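Local coordinates for predicted ATPase involved in replication control, Cdc46/Mcm family (Methanopyrus kandleri AV19, PDB 3F8T), which probably binds ATP and single-stranded DNA, as do its relatives among the MCM helicases that unwind DNA during replication, at residues A[194-199]-A[403-408]; A[202-207]-A[463-468]; A[229-234]-A[238-243]; A[420-425]-A[475-480]; A[457-462]-A[469-474]. The protein carries 2 engineered substitutions. All blocks are in the same frame, centred on the assembly; numbering follows the deposited sequence.

Contact 1: A[194-199]-A[403-408]; sequences EEFREL and LLYAIR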
# COMPACT_ATOMS: atom_id res chain seq x y z
N GLU A 194 -4.89 -14.97 19.22
CA GLU A 194 -4.86 -14.80 20.67
C GLU A 194 -3.88 -13.71 21.12
O GLU A 194 -4.22 -12.88 21.96
CB GLU A 194 -4.58 -16.14 21.38
CG GLU A 194 -4.63 -16.12 22.92
CD GLU A 194 -5.88 -15.44 23.52
OE1 GLU A 194 -7.01 -15.61 22.99
OE2 GLU A 194 -5.72 -14.73 24.55
N GLU A 195 -2.67 -13.69 20.54
CA GLU A 195 -1.69 -12.63 20.83
C GLU A 195 -2.28 -11.27 20.48
O GLU A 195 -2.16 -10.32 21.25
CB GLU A 195 -0.39 -12.80 20.04
CG GLU A 195 0.42 -14.05 20.30
CD GLU A 195 1.78 -13.98 19.60
OE1 GLU A 195 2.69 -13.29 20.11
OE2 GLU A 195 1.92 -14.59 18.52
N PHE A 196 -2.91 -11.19 19.31
CA PHE A 196 -3.55 -9.95 18.83
C PHE A 196 -4.59 -9.48 19.84
O PHE A 196 -4.60 -8.31 20.23
CB PHE A 196 -4.22 -10.18 17.47
CG PHE A 196 -3.26 -10.29 16.29
CD1 PHE A 196 -1.87 -10.27 16.46
CD2 PHE A 196 -3.77 -10.46 15.01
CE1 PHE A 196 -1.03 -10.38 15.36
CE2 PHE A 196 -2.94 -10.60 13.90
CZ PHE A 196 -1.56 -10.55 14.07
N ARG A 197 -5.48 -10.38 20.27
CA ARG A 197 -6.52 -9.99 21.21
C ARG A 197 -5.94 -9.49 22.53
O ARG A 197 -6.42 -8.51 23.08
CB ARG A 197 -7.54 -11.11 21.45
CG ARG A 197 -8.70 -10.70 22.37
CD ARG A 197 -9.44 -9.44 21.86
NE ARG A 197 -9.89 -9.54 20.46
CZ ARG A 197 -10.34 -8.52 19.74
NH1 ARG A 197 -10.40 -7.31 20.28
NH2 ARG A 197 -10.72 -8.69 18.48
N GLU A 198 -4.88 -10.15 23.00
CA GLU A 198 -4.18 -9.70 24.21
C GLU A 198 -3.58 -8.31 24.04
O GLU A 198 -3.69 -7.48 24.93
CB GLU A 198 -3.11 -10.71 24.63
CG GLU A 198 -3.72 -11.96 25.28
CD GLU A 198 -2.70 -13.06 25.46
OE1 GLU A 198 -1.54 -12.74 25.81
OE2 GLU A 198 -3.05 -14.24 25.26
N LEU A 199 -2.95 -8.06 22.89
CA LEU A 199 -2.38 -6.74 22.62
C LEU A 199 -3.48 -5.68 22.63
O LEU A 199 -3.36 -4.66 23.32
CB LEU A 199 -1.59 -6.74 21.29
CG LEU A 199 -0.79 -5.50 20.87
CD1 LEU A 199 0.05 -4.96 22.02
CD2 LEU A 199 0.09 -5.80 19.66
N LEU A 403 -0.67 -4.66 12.89
CA LEU A 403 -1.06 -3.45 12.15
C LEU A 403 -1.75 -3.83 10.85
O LEU A 403 -2.84 -3.34 10.54
CB LEU A 403 0.15 -2.58 11.85
CG LEU A 403 -0.03 -1.35 10.94
CD1 LEU A 403 -1.05 -0.35 11.51
CD2 LEU A 403 1.33 -0.69 10.75
N LEU A 404 -1.12 -4.71 10.09
CA LEU A 404 -1.66 -5.18 8.82
C LEU A 404 -3.06 -5.75 9.00
O LEU A 404 -3.98 -5.50 8.18
CB LEU A 404 -0.74 -6.26 8.23
CG LEU A 404 0.54 -5.79 7.54
CD1 LEU A 404 1.39 -6.99 7.17
CD2 LEU A 404 0.21 -4.98 6.28
N TYR A 405 -3.20 -6.55 10.05
CA TYR A 405 -4.46 -7.16 10.41
C TYR A 405 -5.51 -6.08 10.73
O TYR A 405 -6.63 -6.06 10.16
CB TYR A 405 -4.25 -8.10 11.59
CG TYR A 405 -5.49 -8.86 12.00
CD1 TYR A 405 -5.96 -9.93 11.24
CD2 TYR A 405 -6.19 -8.50 13.14
CE1 TYR A 405 -7.11 -10.62 11.63
CE2 TYR A 405 -7.33 -9.18 13.53
CZ TYR A 405 -7.78 -10.23 12.78
OH TYR A 405 -8.91 -10.89 13.17
N ALA A 406 -5.14 -5.16 11.62
CA ALA A 406 -6.05 -4.11 12.08
C ALA A 406 -6.59 -3.25 10.93
O ALA A 406 -7.78 -2.93 10.89
CB ALA A 406 -5.34 -3.22 13.14
N ILE A 407 -5.70 -2.88 10.00
CA ILE A 407 -6.05 -2.03 8.84
C ILE A 407 -7.07 -2.73 7.95
O ILE A 407 -8.04 -2.10 7.49
CB ILE A 407 -4.81 -1.66 7.96
CG1 ILE A 407 -3.85 -0.73 8.71
CG2 ILE A 407 -5.24 -0.99 6.59
CD1 ILE A 407 -2.49 -0.56 7.97
N ARG A 408 -6.83 -4.01 7.67
CA ARG A 408 -7.68 -4.76 6.75
C ARG A 408 -9.03 -5.07 7.41
O ARG A 408 -10.07 -5.04 6.76
CB ARG A 408 -7.00 -6.08 6.32
CG ARG A 408 -7.82 -6.87 5.26
CD ARG A 408 -7.11 -8.17 4.85
NE ARG A 408 -6.84 -8.98 6.04
CZ ARG A 408 -7.63 -9.96 6.49
NH1 ARG A 408 -8.74 -10.29 5.83
NH2 ARG A 408 -7.29 -10.61 7.60
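Phe-196 and Tyr-405 carry the whole of this small contact, each reaching out from its own helix. The phenylalanine places CD2 over one face of the tyrosine ring, 3.6 Å from Tyr-405 CD2 and toward the ring's rim, while Phe-196 CE2 comes equally close to Tyr-405 CG and also meets CB at the root of the ring. The two planes are inclined at 46° with their centroids 5.2 Å apart, an oblique packing that is neither stacked nor edge-to-face. The first torsions differ: Phe-196 holds CG beside its backbone N (chi1 -73°), whereas Tyr-405 swings CG away from its own N (chi1 -176°), bringing both rings into the gap between the helices. Earlier on helix 396-409, Leu-398 and Arg-401 also touch Phe-196, and Tyr-402 meets Leu-199. The contact is helix-helix packing at the junction of the P-loop and lid portions of an AAA+ fold, helix 190-201 lying against lid helix 396-409.

Contact 2: A[202-207]-A[463-468]; sequences KDPLTT and ARMRLS
Met-465 lays its side chain across the first turn of helix 204-212, meeting Pro-204 with its root and Leu-205 with its sulfur. Its CG sits 3.9 Å from CB of Pro-204, and the proline CG comes within 3.4 Å of the carbonyl O of Met-465. The sulfur presses on backbone as much as on side chain: Met-465 SD is 3.5 Å from Leu-205 CA, with Leu-205 CB and CD1 close by. A bend at chi3 (-100°) then turns CE toward Leu-205 CD1.

Behind this apolar layer each helix end is held by its own bonds. Asp-203, the N-cap residue, accepts from Thr-206 N at OD1 (N-H...O angle 168°) and from Thr-206 OG1 at OD2, 2.6 Å away; both donors stand above the carboxylate plane. Thr-207 OG1 binds the Asp-203 carbonyl. On the other segment, Ala-463 O receives Arg-466 N and Ser-468 N from opposite faces of its plane, and Leu-467, with positive phi, turns the chain while its N binds Arg-464 O. Tyr-402 OH is hydrogen-bonded to Met-465 O, while Phe-230 and Leu-227 pack on the methionine side chain.

The meeting therefore joins an Asp-capped helix start in the P-loop part to a helix of the lid ended by a Schellman motif.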
# COMPACT_ATOMS: atom_id res chain seq x y z
N LYS A 202 -4.69 -4.56 26.11
CA LYS A 202 -3.72 -3.82 26.93
C LYS A 202 -3.70 -2.31 26.64
O LYS A 202 -4.72 -1.63 26.73
CB LYS A 202 -2.32 -4.38 26.69
CG LYS A 202 -2.09 -5.74 27.30
CD LYS A 202 -0.72 -6.27 26.90
CE LYS A 202 -0.62 -7.77 27.14
NZ LYS A 202 0.45 -8.38 26.31
N ASP A 203 -2.52 -1.80 26.32
CA ASP A 203 -2.35 -0.41 25.91
C ASP A 203 -1.48 -0.51 24.68
O ASP A 203 -0.24 -0.41 24.78
CB ASP A 203 -1.66 0.37 27.05
CG ASP A 203 -1.44 1.86 26.73
OD1 ASP A 203 -1.82 2.34 25.64
OD2 ASP A 203 -0.87 2.55 27.61
N PRO A 204 -2.11 -0.77 23.50
CA PRO A 204 -1.28 -0.90 22.30
C PRO A 204 -0.66 0.42 21.88
O PRO A 204 0.42 0.42 21.29
CB PRO A 204 -2.26 -1.43 21.24
CG PRO A 204 -3.58 -1.06 21.71
CD PRO A 204 -3.53 -0.99 23.21
N LEU A 205 -1.31 1.54 22.19
CA LEU A 205 -0.75 2.85 21.82
C LEU A 205 0.61 3.06 22.44
O LEU A 205 1.55 3.40 21.74
CB LEU A 205 -1.69 4.00 22.21
CG LEU A 205 -1.17 5.41 21.91
CD1 LEU A 205 -0.86 5.61 20.41
CD2 LEU A 205 -2.17 6.43 22.37
N THR A 206 0.73 2.82 23.74
CA THR A 206 2.02 2.97 24.42
C THR A 206 3.09 2.01 23.87
O THR A 206 4.25 2.39 23.65
CB THR A 206 1.87 2.84 25.95
OG1 THR A 206 0.97 3.86 26.40
CG2 THR A 206 3.21 3.03 26.62
N THR A 207 2.68 0.77 23.63
CA THR A 207 3.58 -0.22 23.04
C THR A 207 4.15 0.24 21.69
O THR A 207 5.37 0.18 21.48
CB THR A 207 2.86 -1.56 22.89
OG1 THR A 207 2.40 -1.98 24.18
CG2 THR A 207 3.78 -2.60 22.33
N ALA A 463 -9.11 3.70 17.43
CA ALA A 463 -10.12 2.63 17.44
C ALA A 463 -9.62 1.42 16.63
O ALA A 463 -9.79 0.27 17.05
CB ALA A 463 -11.47 3.15 16.92
N ARG A 464 -8.97 1.67 15.49
CA ARG A 464 -8.34 0.55 14.74
C ARG A 464 -7.31 -0.19 15.60
O ARG A 464 -7.21 -1.43 15.55
CB ARG A 464 -7.70 1.05 13.43
CG ARG A 464 -8.73 1.58 12.44
CD ARG A 464 -8.20 1.79 11.02
NE ARG A 464 -7.69 3.14 10.95
CZ ARG A 464 -8.33 4.18 10.46
NH1 ARG A 464 -9.54 4.07 9.91
NH2 ARG A 464 -7.73 5.34 10.50
N MET A 465 -6.56 0.57 16.39
CA MET A 465 -5.52 0.03 17.27
C MET A 465 -6.09 -0.87 18.36
O MET A 465 -5.37 -1.72 18.92
CB MET A 465 -4.76 1.19 17.91
CG MET A 465 -3.37 0.89 18.35
SD MET A 465 -2.66 2.46 18.92
CE MET A 465 -1.67 2.97 17.54
N ARG A 466 -7.37 -0.67 18.68
CA ARG A 466 -8.09 -1.49 19.66
C ARG A 466 -8.88 -2.58 18.96
O ARG A 466 -9.70 -3.27 19.59
CB ARG A 466 -9.09 -0.63 20.45
CG ARG A 466 -8.52 0.41 21.38
CD ARG A 466 -9.62 1.02 22.27
NE ARG A 466 -10.63 1.74 21.49
CZ ARG A 466 -11.84 1.27 21.19
NH1 ARG A 466 -12.22 0.07 21.63
NH2 ARG A 466 -12.68 2.00 20.47
N LEU A 467 -8.64 -2.74 17.65
CA LEU A 467 -9.37 -3.65 16.78
C LEU A 467 -10.88 -3.40 16.87
O LEU A 467 -11.68 -4.34 16.93
CB LEU A 467 -9.04 -5.13 17.12
CG LEU A 467 -7.57 -5.58 17.06
CD1 LEU A 467 -7.47 -7.05 17.47
CD2 LEU A 467 -6.99 -5.38 15.65
N SER A 468 -11.27 -2.13 16.83
CA SER A 468 -12.67 -1.79 16.95
C SER A 468 -13.23 -1.02 15.75
O SER A 468 -12.52 -0.26 15.08
CB SER A 468 -12.91 -1.04 18.26
OG SER A 468 -14.22 -0.51 18.28

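Contact 3: A[229-234]-A[238-243]; sequences LFSCVG and ERLHVL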
# COMPACT_ATOMS: atom_id res chain seq x y z
N LEU A 229 0.47 5.30 11.61
CA LEU A 229 0.52 3.95 11.03
C LEU A 229 -0.87 3.33 10.93
O LEU A 229 -1.22 2.77 9.90
CB LEU A 229 1.44 3.02 11.85
CG LEU A 229 2.94 3.28 11.64
CD1 LEU A 229 3.73 2.58 12.76
CD2 LEU A 229 3.42 2.83 10.28
N PHE A 230 -1.66 3.51 11.97
CA PHE A 230 -3.02 2.98 12.03
C PHE A 230 -4.05 3.80 11.23
O PHE A 230 -5.26 3.50 11.25
CB PHE A 230 -3.44 2.79 13.49
CG PHE A 230 -2.86 1.53 14.10
CD1 PHE A 230 -1.59 1.54 14.68
CD2 PHE A 230 -3.58 0.34 14.06
CE1 PHE A 230 -1.06 0.37 15.22
CE2 PHE A 230 -3.06 -0.83 14.60
CZ PHE A 230 -1.79 -0.81 15.19
N SER A 231 -3.57 4.81 10.51
CA SER A 231 -4.44 5.58 9.61
C SER A 231 -4.23 5.19 8.15
O SER A 231 -4.84 5.78 7.25
CB SER A 231 -4.20 7.07 9.79
OG SER A 231 -3.04 7.47 9.08
N CYS A 232 -3.35 4.23 7.90
CA CYS A 232 -3.01 3.82 6.54
C CYS A 232 -4.13 3.03 5.85
O CYS A 232 -4.08 1.81 5.79
CB CYS A 232 -1.71 3.00 6.55
SG CYS A 232 -0.24 4.01 6.77
N VAL A 233 -5.14 3.72 5.37
CA VAL A 233 -6.27 3.04 4.71
C VAL A 233 -6.62 3.76 3.41
O VAL A 233 -6.22 4.91 3.22
CB VAL A 233 -7.53 2.91 5.63
CG1 VAL A 233 -7.20 2.24 6.98
CG2 VAL A 233 -8.15 4.24 5.87
N GLY A 234 -7.35 3.09 2.52
CA GLY A 234 -7.72 3.63 1.20
C GLY A 234 -8.64 4.85 1.26
O GLY A 234 -8.46 5.81 0.49
N GLU A 238 -9.17 9.59 5.79
CA GLU A 238 -8.74 8.85 7.01
C GLU A 238 -7.28 9.02 7.38
O GLU A 238 -6.90 8.89 8.55
CB GLU A 238 -8.95 7.35 6.83
CG GLU A 238 -10.35 6.93 6.51
CD GLU A 238 -11.25 7.11 7.68
OE1 GLU A 238 -11.18 6.26 8.59
OE2 GLU A 238 -11.99 8.12 7.71
N ARG A 239 -6.45 9.25 6.36
CA ARG A 239 -5.01 9.18 6.49
C ARG A 239 -4.46 10.41 7.22
O ARG A 239 -4.93 11.53 6.98
CB ARG A 239 -4.38 9.04 5.10
CG ARG A 239 -4.74 7.71 4.43
CD ARG A 239 -4.10 7.56 3.07
NE ARG A 239 -4.60 8.53 2.10
CZ ARG A 239 -5.73 8.40 1.42
NH1 ARG A 239 -6.54 7.34 1.60
NH2 ARG A 239 -6.07 9.33 0.56
N LEU A 240 -3.47 10.19 8.09
CA LEU A 240 -2.85 11.26 8.87
C LEU A 240 -1.51 11.64 8.31
O LEU A 240 -0.72 10.78 7.91
CB LEU A 240 -2.67 10.85 10.34
CG LEU A 240 -3.93 10.82 11.23
CD1 LEU A 240 -3.77 9.80 12.33
CD2 LEU A 240 -4.18 12.19 11.81
N HIS A 241 -1.23 12.94 8.31
CA HIS A 241 0.05 13.47 7.83
C HIS A 241 0.75 14.19 8.97
O HIS A 241 0.14 15.02 9.66
CB HIS A 241 -0.18 14.40 6.64
CG HIS A 241 -1.05 13.79 5.57
ND1 HIS A 241 -0.68 12.65 4.88
CD2 HIS A 241 -2.27 14.13 5.10
CE1 HIS A 241 -1.64 12.33 4.03
NE2 HIS A 241 -2.62 13.20 4.14
N VAL A 242 2.01 13.84 9.18
CA VAL A 242 2.76 14.28 10.37
C VAL A 242 4.08 14.87 9.91
O VAL A 242 4.78 14.28 9.09
CB VAL A 242 2.98 13.10 11.38
CG1 VAL A 242 3.81 13.56 12.59
CG2 VAL A 242 1.64 12.53 11.90
N LEU A 243 4.42 16.05 10.45
CA LEU A 243 5.71 16.67 10.21
C LEU A 243 6.54 16.60 11.48
O LEU A 243 6.13 17.14 12.51
CB LEU A 243 5.52 18.14 9.81
CG LEU A 243 6.78 19.01 9.63
CD1 LEU A 243 7.74 18.39 8.61
CD2 LEU A 243 6.39 20.43 9.23
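Arg-239 NH1 is shared by two successive carbonyls, Gly-234 O at 2.7 Å and Val-233 O at 2.9 Å, both near the guanidinium plane at its edge. The bonds are unequal in geometry. Val-233 O is met in its carbonyl plane with an N-H...O angle of 161°, whereas Gly-234 O is approached from 72° out of its plane and the bond is more bent. The first torsion sets Arg-239 CG beside the backbone N and 3.4 Å from Ser-231 O; a bend at chi3 (-66°) then brings NH1 to the two carbonyls.

A second grip lies at Ser-231, whose OG accepts Leu-240 N at 2.9 Å and is also hydrogen-bonded to Gln-228 O; this buried hydroxyl ties the end of helix 219-229 to the chain that leads into strand 242-245. To one side of these bonds, Val-233 CG2 rests 3.4 Å from Glu-238 CB. The carboxylate of Glu-238 continues to salt bridges with Arg-464 and Lys-460.

The pair thus secures the bend that leads from helix 219-229 into strand 242-245. That strand lies between 341-346 and 373-376 in the five-stranded parallel sheet, while helices 396-409 and 449-465 pack on Val-233 and Leu-240 respectively.

Contact 4: A[420-425]-A[475-480]; sequences RKRLEH and DVDIAA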
# COMPACT_ATOMS: atom_id res chain seq x y z
N ARG A 420 -19.19 11.36 19.22
CA ARG A 420 -19.50 12.55 18.42
C ARG A 420 -19.72 13.75 19.33
O ARG A 420 -19.21 14.85 19.06
CB ARG A 420 -20.71 12.32 17.52
CG ARG A 420 -21.06 13.55 16.71
CD ARG A 420 -22.16 13.28 15.71
NE ARG A 420 -23.47 13.09 16.32
CZ ARG A 420 -24.14 14.00 17.04
NH1 ARG A 420 -23.61 15.19 17.29
NH2 ARG A 420 -25.34 13.70 17.52
N LYS A 421 -20.45 13.54 20.43
CA LYS A 421 -20.68 14.62 21.40
C LYS A 421 -19.37 15.06 22.06
O LYS A 421 -19.13 16.27 22.23
CB LYS A 421 -21.73 14.22 22.43
CG LYS A 421 -23.13 14.22 21.84
CD LYS A 421 -24.17 13.69 22.81
CE LYS A 421 -25.58 13.99 22.30
NZ LYS A 421 -26.56 12.92 22.67
N ARG A 422 -18.53 14.09 22.41
CA ARG A 422 -17.23 14.36 23.02
C ARG A 422 -16.36 15.21 22.07
O ARG A 422 -15.66 16.13 22.51
CB ARG A 422 -16.53 13.04 23.39
CG ARG A 422 -15.17 13.21 24.04
CD ARG A 422 -15.27 13.55 25.53
NE ARG A 422 -15.08 12.33 26.32
CZ ARG A 422 -14.56 12.29 27.55
NH1 ARG A 422 -14.17 13.40 28.16
NH2 ARG A 422 -14.43 11.11 28.15
N LEU A 423 -16.44 14.89 20.79
CA LEU A 423 -15.64 15.56 19.76
C LEU A 423 -16.14 17.00 19.56
O LEU A 423 -15.34 17.94 19.52
CB LEU A 423 -15.71 14.78 18.45
CG LEU A 423 -15.07 15.42 17.21
CD1 LEU A 423 -13.59 15.63 17.38
CD2 LEU A 423 -15.35 14.55 15.99
N GLU A 424 -17.45 17.15 19.43
CA GLU A 424 -18.05 18.48 19.23
C GLU A 424 -17.79 19.40 20.44
O GLU A 424 -17.51 20.60 20.26
CB GLU A 424 -19.53 18.36 18.82
CG GLU A 424 -19.63 17.72 17.42
CD GLU A 424 -21.03 17.61 16.82
OE1 GLU A 424 -21.98 17.23 17.54
OE2 GLU A 424 -21.14 17.85 15.59
N HIS A 425 -17.82 18.82 21.64
CA HIS A 425 -17.55 19.54 22.89
C HIS A 425 -16.11 20.05 22.96
O HIS A 425 -15.88 21.22 23.29
CB HIS A 425 -17.83 18.64 24.10
CG HIS A 425 -17.55 19.29 25.42
ND1 HIS A 425 -18.30 20.33 25.92
CD2 HIS A 425 -16.59 19.04 26.35
CE1 HIS A 425 -17.83 20.69 27.10
NE2 HIS A 425 -16.79 19.92 27.38
N ASP A 475 -11.23 7.30 22.73
CA ASP A 475 -10.42 7.51 21.51
C ASP A 475 -10.33 8.99 21.16
O ASP A 475 -9.31 9.46 20.67
CB ASP A 475 -10.99 6.75 20.30
CG ASP A 475 -11.16 5.25 20.55
OD1 ASP A 475 -10.26 4.62 21.13
OD2 ASP A 475 -12.21 4.69 20.15
N VAL A 476 -11.44 9.71 21.37
CA VAL A 476 -11.50 11.14 21.10
C VAL A 476 -10.56 11.88 22.05
O VAL A 476 -9.84 12.77 21.63
CB VAL A 476 -12.94 11.70 21.19
CG1 VAL A 476 -12.91 13.23 21.06
CG2 VAL A 476 -13.80 11.11 20.05
N ASP A 477 -10.56 11.46 23.31
CA ASP A 477 -9.75 12.08 24.34
C ASP A 477 -8.26 11.96 24.04
O ASP A 477 -7.49 12.92 24.23
CB ASP A 477 -10.06 11.45 25.71
CG ASP A 477 -11.38 11.95 26.29
OD1 ASP A 477 -12.02 12.85 25.69
OD2 ASP A 477 -11.78 11.44 27.35
N ILE A 478 -7.85 10.79 23.59
CA ILE A 478 -6.45 10.55 23.25
C ILE A 478 -6.03 11.41 22.05
O ILE A 478 -4.98 12.05 22.07
CB ILE A 478 -6.21 9.06 22.94
CG1 ILE A 478 -6.22 8.25 24.22
CG2 ILE A 478 -4.89 8.86 22.15
CD1 ILE A 478 -6.35 6.74 23.97
N ALA A 479 -6.86 11.39 21.01
CA ALA A 479 -6.68 12.23 19.81
C ALA A 479 -6.58 13.74 20.15
O ALA A 479 -5.66 14.43 19.69
CB ALA A 479 -7.83 11.97 18.86
N ALA A 480 -7.51 14.22 20.96
CA ALA A 480 -7.56 15.64 21.32
C ALA A 480 -6.34 16.07 22.10
O ALA A 480 -5.83 17.17 21.89
CB ALA A 480 -8.83 15.93 22.13
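Arg-422 spreads one face of its guanidinium over the carboxylate of Asp-477, and the two planes stand 80° apart. OD2 of the aspartate comes to 2.8 Å from Arg-422 NH2 and OD1 to 3.2 Å from Arg-422 NE, but the oxygens lie well out of the guanidinium plane, so no N-H points at them. Bends at chi2 and chi3 (99°) curl the arginine over the neighbouring helix to bring this face down on the acid.

Beneath the charged pair is an apolar layer. Val-476 directs its CG1 toward helix 417-439, where it meets CG of Arg-422 at 3.7 Å and CA of Leu-423 at 3.8 Å, with Leu-423 CB slightly farther away. The helices run in nearly the same direction, 26° apart, and the axes of these short segments approach to 9.6 Å. Ala-419 and Trp-426 extend the packing along helix 417-439, meeting Val-476 and Ala-480.

Because the salt bridge is one of charge without a directed hydrogen bond, it probably tolerates small shifts of the partly exposed arginine; the attraction probably helps to hold the two lid helices together at the more exposed side of the contact, while Val-476 packs against Arg-422 and Leu-423 farther in.

Contact 5: A[457-462]-A[469-474]; sequences RLAKAH and DDVEPE
This contact lies in the helical lid of the AAA+ fold, where helix 449-465 turns back through short strand 470-471 into helix 473-489. Val-471 makes the contact: its two methyls divide between neighbouring residues of the helix. CG1, anti to the valine backbone N (chi1 -173°), meets Ala-459 CB at 3.6 Å and Ala-459 O at 3.8 Å. The same torsion leaves Val-471 CG2 over the backbone of the next residue, 3.9 Å from Lys-460 CA. The valine backbone pairs in parallel with strand 414-415, through hydrogen bonds with Glu-414 and Thr-416, and Pro-413 touches its side chain. Glu-472 follows at the N-cap of helix 473-489, where its N is bonded to Asp-475 OD2.

Lys-460 points its CB away from the strand and runs extended to a salt bridge between its NZ and Glu-238 of the P-loop part. What the lysine gives to Val-471 is therefore the root of its chain, with CG 3.8 Å from the valine CG2.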
# COMPACT_ATOMS: atom_id res chain seq x y z
N ARG A 457 -9.70 11.87 12.74
CA ARG A 457 -8.78 10.90 12.13
C ARG A 457 -7.95 10.16 13.15
O ARG A 457 -7.79 8.93 13.05
CB ARG A 457 -7.83 11.60 11.16
CG ARG A 457 -8.48 12.02 9.87
CD ARG A 457 -7.46 12.74 8.97
NE ARG A 457 -8.17 13.53 7.96
CZ ARG A 457 -8.08 14.85 7.81
NH1 ARG A 457 -7.28 15.58 8.57
NH2 ARG A 457 -8.79 15.44 6.87
N LEU A 458 -7.41 10.89 14.13
CA LEU A 458 -6.61 10.27 15.18
C LEU A 458 -7.44 9.33 16.04
O LEU A 458 -6.93 8.29 16.49
CB LEU A 458 -5.93 11.32 16.05
CG LEU A 458 -4.76 12.09 15.43
CD1 LEU A 458 -4.62 13.46 16.12
CD2 LEU A 458 -3.49 11.26 15.60
N ALA A 459 -8.68 9.72 16.32
CA ALA A 459 -9.58 8.86 17.11
C ALA A 459 -9.96 7.56 16.38
O ALA A 459 -10.03 6.50 17.01
CB ALA A 459 -10.83 9.63 17.54
N LYS A 460 -10.23 7.66 15.08
CA LYS A 460 -10.47 6.48 14.25
C LYS A 460 -9.23 5.57 14.25
O LYS A 460 -9.35 4.35 14.39
CB LYS A 460 -10.83 6.90 12.82
CG LYS A 460 -12.23 7.58 12.67
CD LYS A 460 -12.49 7.98 11.21
CE LYS A 460 -13.95 8.41 10.96
NZ LYS A 460 -14.05 9.09 9.61
N ALA A 461 -8.04 6.16 14.11
CA ALA A 461 -6.80 5.39 14.17
C ALA A 461 -6.65 4.64 15.48
O ALA A 461 -6.28 3.45 15.49
CB ALA A 461 -5.58 6.28 13.90
N HIS A 462 -6.97 5.30 16.60
CA HIS A 462 -6.88 4.63 17.88
C HIS A 462 -7.92 3.50 18.00
O HIS A 462 -7.64 2.46 18.59
CB HIS A 462 -6.97 5.61 19.06
CG HIS A 462 -6.74 4.94 20.38
ND1 HIS A 462 -5.51 4.46 20.76
CD2 HIS A 462 -7.60 4.62 21.38
CE1 HIS A 462 -5.61 3.89 21.95
NE2 HIS A 462 -6.86 3.98 22.35
N ASP A 469 -14.53 -1.22 15.50
CA ASP A 469 -15.24 -0.44 14.50
C ASP A 469 -16.00 0.74 15.10
O ASP A 469 -16.62 1.51 14.37
CB ASP A 469 -16.18 -1.33 13.70
CG ASP A 469 -15.44 -2.34 12.85
OD1 ASP A 469 -14.40 -1.99 12.25
OD2 ASP A 469 -15.93 -3.48 12.76
N ASP A 470 -15.95 0.86 16.42
CA ASP A 470 -16.62 1.94 17.13
C ASP A 470 -15.61 2.92 17.73
O ASP A 470 -14.81 2.55 18.58
CB ASP A 470 -17.54 1.37 18.21
CG ASP A 470 -18.62 0.47 17.64
OD1 ASP A 470 -19.14 0.76 16.54
OD2 ASP A 470 -18.94 -0.55 18.27
N VAL A 471 -15.64 4.16 17.25
CA VAL A 471 -14.85 5.22 17.88
C VAL A 471 -15.58 5.68 19.14
O VAL A 471 -16.73 6.11 19.07
CB VAL A 471 -14.62 6.41 16.93
CG1 VAL A 471 -13.65 7.40 17.55
CG2 VAL A 471 -14.12 5.91 15.57
N GLU A 472 -14.90 5.60 20.29
CA GLU A 472 -15.50 5.89 21.60
C GLU A 472 -14.94 7.18 22.18
O GLU A 472 -13.91 7.67 21.70
CB GLU A 472 -15.22 4.73 22.56
CG GLU A 472 -15.56 3.35 22.01
CD GLU A 472 -16.98 2.91 22.34
OE1 GLU A 472 -17.79 3.76 22.75
OE2 GLU A 472 -17.27 1.69 22.19
N PRO A 473 -15.61 7.76 23.21
CA PRO A 473 -15.07 8.99 23.84
C PRO A 473 -13.59 8.91 24.26
O PRO A 473 -12.84 9.89 24.15
CB PRO A 473 -15.98 9.18 25.06
CG PRO A 473 -17.30 8.64 24.61
CD PRO A 473 -16.89 7.37 23.83
N GLU A 474 -13.19 7.73 24.73
CA GLU A 474 -11.81 7.48 25.11
C GLU A 474 -10.82 7.69 23.94
O GLU A 474 -9.70 8.20 24.15
CB GLU A 474 -11.69 6.08 25.68
CG GLU A 474 -12.31 5.92 27.09
CD GLU A 474 -13.83 6.14 27.15
OE1 GLU A 474 -14.55 5.77 26.18
OE2 GLU A 474 -14.29 6.68 28.19

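From the N terminus, helix 190-201 opens contact 1, which closes a long loop at helix 396-409, and helix 204-212 opens contact 2, which closes later still at the end of helix 449-465; the two cross. Contact 3, a short local loop between helix 219-229 and strand 242-245, is nested inside both. Contact 4 opens only after contact 1 has closed, joins helices 417-439 and 473-489, and encloses contact 5; contact 2 crosses both. Contacts 4 and 5 thus lie within the lid, whereas contacts 1 and 2 fasten it to the P-loop part. Arg-464 and Lys-460, reaching Glu-238, link contacts 2 and 5 to contact 3, and Arg-466 with Asp-475 joins contact 2 to contact 4.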